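Long-range contact in pathogenicity island protein (Staphylococcus aureus subsp. aureus, PDB 3HL6), which is of unknown function but is the ORF9 product of Staphylococcus aureus pathogenicity island 3: residues V57-C62 and V180-Q185. Numbering follows the deposited sequence.
Sequences VYIKDC and VTEFVQ
CG2 of Ile-59 sits over one face of the Glu-182 carboxylate, the flat group met across this contact, almost straight above CD at 4.3 Å. Gln-185 takes part through CB and CG: SG of Cys-62 packs on this aliphatic portion, 3.7 Å from CB. With its SG anti to the backbone N (chi1 174°), Cys-62 reaches toward the helix and also meets Glu-182 CG at 4.1 Å. Beyond CB the glutamine bends at chi2, so that its amide turns back along the helix and NE2 donates to Thr-181 O at 3.2 Å. Thr-181 O lies close to the plane of the Gln-185 amide, while NE2 sits 23° out of the plane of that carbonyl. One helical turn earlier, CD1 of Ile-59 approaches Thr-181 OG1 at 3.9 Å. CG2 of Val-57 comes to 3.1 Å from Thr-181 OG1, short and of doubtful detail, the two side chains crossing at about a right angle. That hydroxyl is bonded to Leu-177 O within its own helix. Residues 57-62 and 180-185 are thus joined by van der Waals packing alone, while the Gln-185 amide, bonded to Arg-65 N and Gln-66 O, ties the C-terminal part of helix 171-184 to the same loop further on.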
ATOM      1  N   VAL B  57      -6.993   6.251  19.393  1.00 54.55           N
ATOM      2  CA  VAL B  57      -6.576   5.265  20.375  1.00 56.39           C
ATOM      3  C   VAL B  57      -7.624   5.293  21.455  1.00 58.15           C
ATOM      4  O   VAL B  57      -8.271   6.311  21.709  1.00 57.46           O
ATOM      5  CB  VAL B  57      -5.176   5.523  20.988  1.00 56.32           C
ATOM      6  CG1 VAL B  57      -4.124   5.590  19.900  1.00 55.40           C
ATOM      7  CG2 VAL B  57      -5.180   6.783  21.830  1.00 55.60           C
ATOM      8  N   TYR B  58      -7.814   4.151  22.082  1.00 60.83           N
ATOM      9  CA  TYR B  58      -8.904   4.018  22.998  1.00 63.30           C
ATOM     10  C   TYR B  58      -8.457   4.565  24.360  1.00 64.32           C
ATOM     11  O   TYR B  58      -7.403   4.205  24.857  1.00 64.25           O
ATOM     12  CB  TYR B  58      -9.325   2.563  23.010  1.00 63.78           C
ATOM     13  CG  TYR B  58      -9.913   2.092  24.295  1.00 66.24           C
ATOM     14  CD1 TYR B  58     -11.286   2.159  24.512  1.00 68.22           C
ATOM     15  CD2 TYR B  58      -9.103   1.557  25.285  1.00 67.56           C
ATOM     16  CE1 TYR B  58     -11.835   1.719  25.692  1.00 70.01           C
ATOM     17  CE2 TYR B  58      -9.639   1.114  26.455  1.00 70.82           C
ATOM     18  CZ  TYR B  58     -11.004   1.197  26.656  1.00 70.59           C
ATOM     19  OH  TYR B  58     -11.525   0.755  27.836  1.00 72.96           O
ATOM     20  N   ILE B  59      -9.224   5.501  24.908  1.00 66.36           N
ATOM     21  CA  ILE B  59      -8.970   6.014  26.255  1.00 68.61           C
ATOM     22  C   ILE B  59     -10.118   5.660  27.206  1.00 70.63           C
ATOM     23  O   ILE B  59     -11.291   5.992  26.952  1.00 70.74           O
ATOM     24  CB  ILE B  59      -8.781   7.554  26.291  1.00 68.50           C
ATOM     25  CG1 ILE B  59      -8.127   8.089  25.000  1.00 67.73           C
ATOM     26  CG2 ILE B  59      -8.065   7.984  27.588  1.00 67.56           C
ATOM     27  CD1 ILE B  59      -6.631   8.029  24.968  1.00 66.04           C
ATOM     28  N   LYS B  60      -9.765   4.985  28.309  1.00 72.96           N
ATOM     29  CA  LYS B  60     -10.761   4.378  29.208  1.00 75.54           C
ATOM     30  C   LYS B  60     -11.519   5.428  30.025  1.00 76.49           C
ATOM     31  O   LYS B  60     -12.762   5.473  30.001  1.00 76.69           O
ATOM     32  CB  LYS B  60     -10.081   3.374  30.147  1.00 75.72           C
ATOM     33  CG  LYS B  60      -8.827   3.936  30.822  1.00 77.46           C
ATOM     34  CD  LYS B  60      -7.710   4.212  29.760  1.00 80.09           C
ATOM     35  CE  LYS B  60      -6.716   5.250  30.325  1.00 79.39           C
ATOM     36  NZ  LYS B  60      -7.456   6.441  30.869  1.00 80.03           N
ATOM     37  N   ASP B  61     -10.755   6.272  30.736  1.00 77.88           N
ATOM     38  CA  ASP B  61     -11.318   7.349  31.560  1.00 79.10           C
ATOM     39  C   ASP B  61     -12.174   8.293  30.732  1.00 79.27           C
ATOM     40  O   ASP B  61     -13.175   8.834  31.217  1.00 79.57           O
ATOM     41  CB  ASP B  61     -10.191   8.158  32.224  1.00 79.78           C
ATOM     42  CG  ASP B  61      -9.352   7.306  33.190  1.00 81.95           C
ATOM     43  OD1 ASP B  61      -9.839   6.228  33.628  1.00 83.62           O
ATOM     44  OD2 ASP B  61      -8.202   7.709  33.504  1.00 84.12           O
ATOM     45  N   CYS B  62     -11.766   8.477  29.475  1.00 78.99           N
ATOM     46  CA  CYS B  62     -12.082   9.682  28.726  1.00 78.65           C
ATOM     47  C   CYS B  62     -13.146   9.416  27.675  1.00 77.70           C
ATOM     48  O   CYS B  62     -13.016   8.488  26.877  1.00 78.13           O
ATOM     49  CB  CYS B  62     -10.802  10.199  28.058  1.00 78.79           C
ATOM     50  SG  CYS B  62     -11.046  11.600  26.939  1.00 82.37           S
ATOM     51  N   VAL B 180      -1.708  12.976  23.681  1.00 56.47           N
ATOM     52  CA  VAL B 180      -2.072  13.988  22.730  1.00 57.60           C
ATOM     53  C   VAL B 180      -3.523  13.777  22.325  1.00 57.98           C
ATOM     54  O   VAL B 180      -4.285  14.734  22.232  1.00 57.63           O
ATOM     55  CB  VAL B 180      -1.118  13.936  21.531  1.00 57.61           C
ATOM     56  CG1 VAL B 180      -1.622  14.770  20.467  1.00 58.71           C
ATOM     57  CG2 VAL B 180       0.303  14.459  21.975  1.00 58.87           C
ATOM     58  N   THR B 181      -3.931  12.529  22.106  1.00 58.68           N
ATOM     59  CA  THR B 181      -5.301  12.334  21.661  1.00 60.27           C
ATOM     60  C   THR B 181      -6.291  12.578  22.802  1.00 60.62           C
ATOM     61  O   THR B 181      -7.420  12.996  22.570  1.00 60.62           O
ATOM     62  CB  THR B 181      -5.549  10.967  20.953  1.00 60.05           C
ATOM     63  OG1 THR B 181      -5.269   9.906  21.842  1.00 63.53           O
ATOM     64  CG2 THR B 181      -4.608  10.786  19.820  1.00 60.61           C
ATOM     65  N   GLU B 182      -5.855  12.361  24.032  1.00 61.35           N
ATOM     66  CA  GLU B 182      -6.690  12.694  25.178  1.00 62.36           C
ATOM     67  C   GLU B 182      -6.885  14.196  25.341  1.00 62.53           C
ATOM     68  O   GLU B 182      -8.015  14.694  25.436  1.00 62.33           O
ATOM     69  CB  GLU B 182      -6.113  12.112  26.470  1.00 62.39           C
ATOM     70  CG  GLU B 182      -7.027  12.335  27.652  1.00 64.61           C
ATOM     71  CD  GLU B 182      -6.479  11.756  28.954  1.00 69.31           C
ATOM     72  OE1 GLU B 182      -5.362  11.175  28.958  1.00 69.17           O
ATOM     73  OE2 GLU B 182      -7.177  11.900  29.986  1.00 71.21           O
ATOM     74  N   PHE B 183      -5.768  14.907  25.392  1.00 63.00           N
ATOM     75  CA  PHE B 183      -5.765  16.342  25.583  1.00 63.61           C
ATOM     76  C   PHE B 183      -6.763  17.060  24.697  1.00 64.81           C
ATOM     77  O   PHE B 183      -7.343  18.069  25.084  1.00 64.88           O
ATOM     78  CB  PHE B 183      -4.370  16.862  25.307  1.00 62.86           C
ATOM     79  CG  PHE B 183      -4.238  18.352  25.402  1.00 62.57           C
ATOM     80  CD1 PHE B 183      -4.032  19.121  24.251  1.00 60.98           C
ATOM     81  CD2 PHE B 183      -4.261  18.988  26.634  1.00 61.28           C
ATOM     82  CE1 PHE B 183      -3.871  20.494  24.333  1.00 60.74           C
ATOM     83  CE2 PHE B 183      -4.106  20.374  26.720  1.00 62.52           C
ATOM     84  CZ  PHE B 183      -3.909  21.128  25.567  1.00 60.28           C
ATOM     85  N   VAL B 184      -6.968  16.544  23.498  1.00 66.42           N
ATOM     86  CA  VAL B 184      -7.817  17.235  22.549  1.00 68.00           C
ATOM     87  C   VAL B 184      -9.317  16.918  22.651  1.00 69.51           C
ATOM     88  O   VAL B 184     -10.145  17.718  22.212  1.00 69.40           O
ATOM     89  CB  VAL B 184      -7.297  17.037  21.117  1.00 67.73           C
ATOM     90  CG1 VAL B 184      -8.347  17.451  20.126  1.00 67.39           C
ATOM     91  CG2 VAL B 184      -6.029  17.845  20.928  1.00 66.84           C
ATOM     92  N   GLN B 185      -9.667  15.769  23.218  1.00 71.80           N
ATOM     93  CA  GLN B 185     -11.037  15.541  23.671  1.00 74.56           C
ATOM     94  C   GLN B 185     -11.344  16.558  24.762  1.00 77.06           C
ATOM     95  O   GLN B 185     -10.854  16.435  25.885  1.00 78.12           O
ATOM     96  CB  GLN B 185     -11.209  14.127  24.231  1.00 73.94           C
ATOM     97  CG  GLN B 185     -10.612  13.013  23.379  1.00 73.12           C
ATOM     98  CD  GLN B 185     -11.115  13.042  21.955  1.00 72.09           C
ATOM     99  OE1 GLN B 185     -12.297  13.280  21.715  1.00 70.33           O
ATOM    100  NE2 GLN B 185     -10.216  12.806  20.997  1.00 70.64           N
TER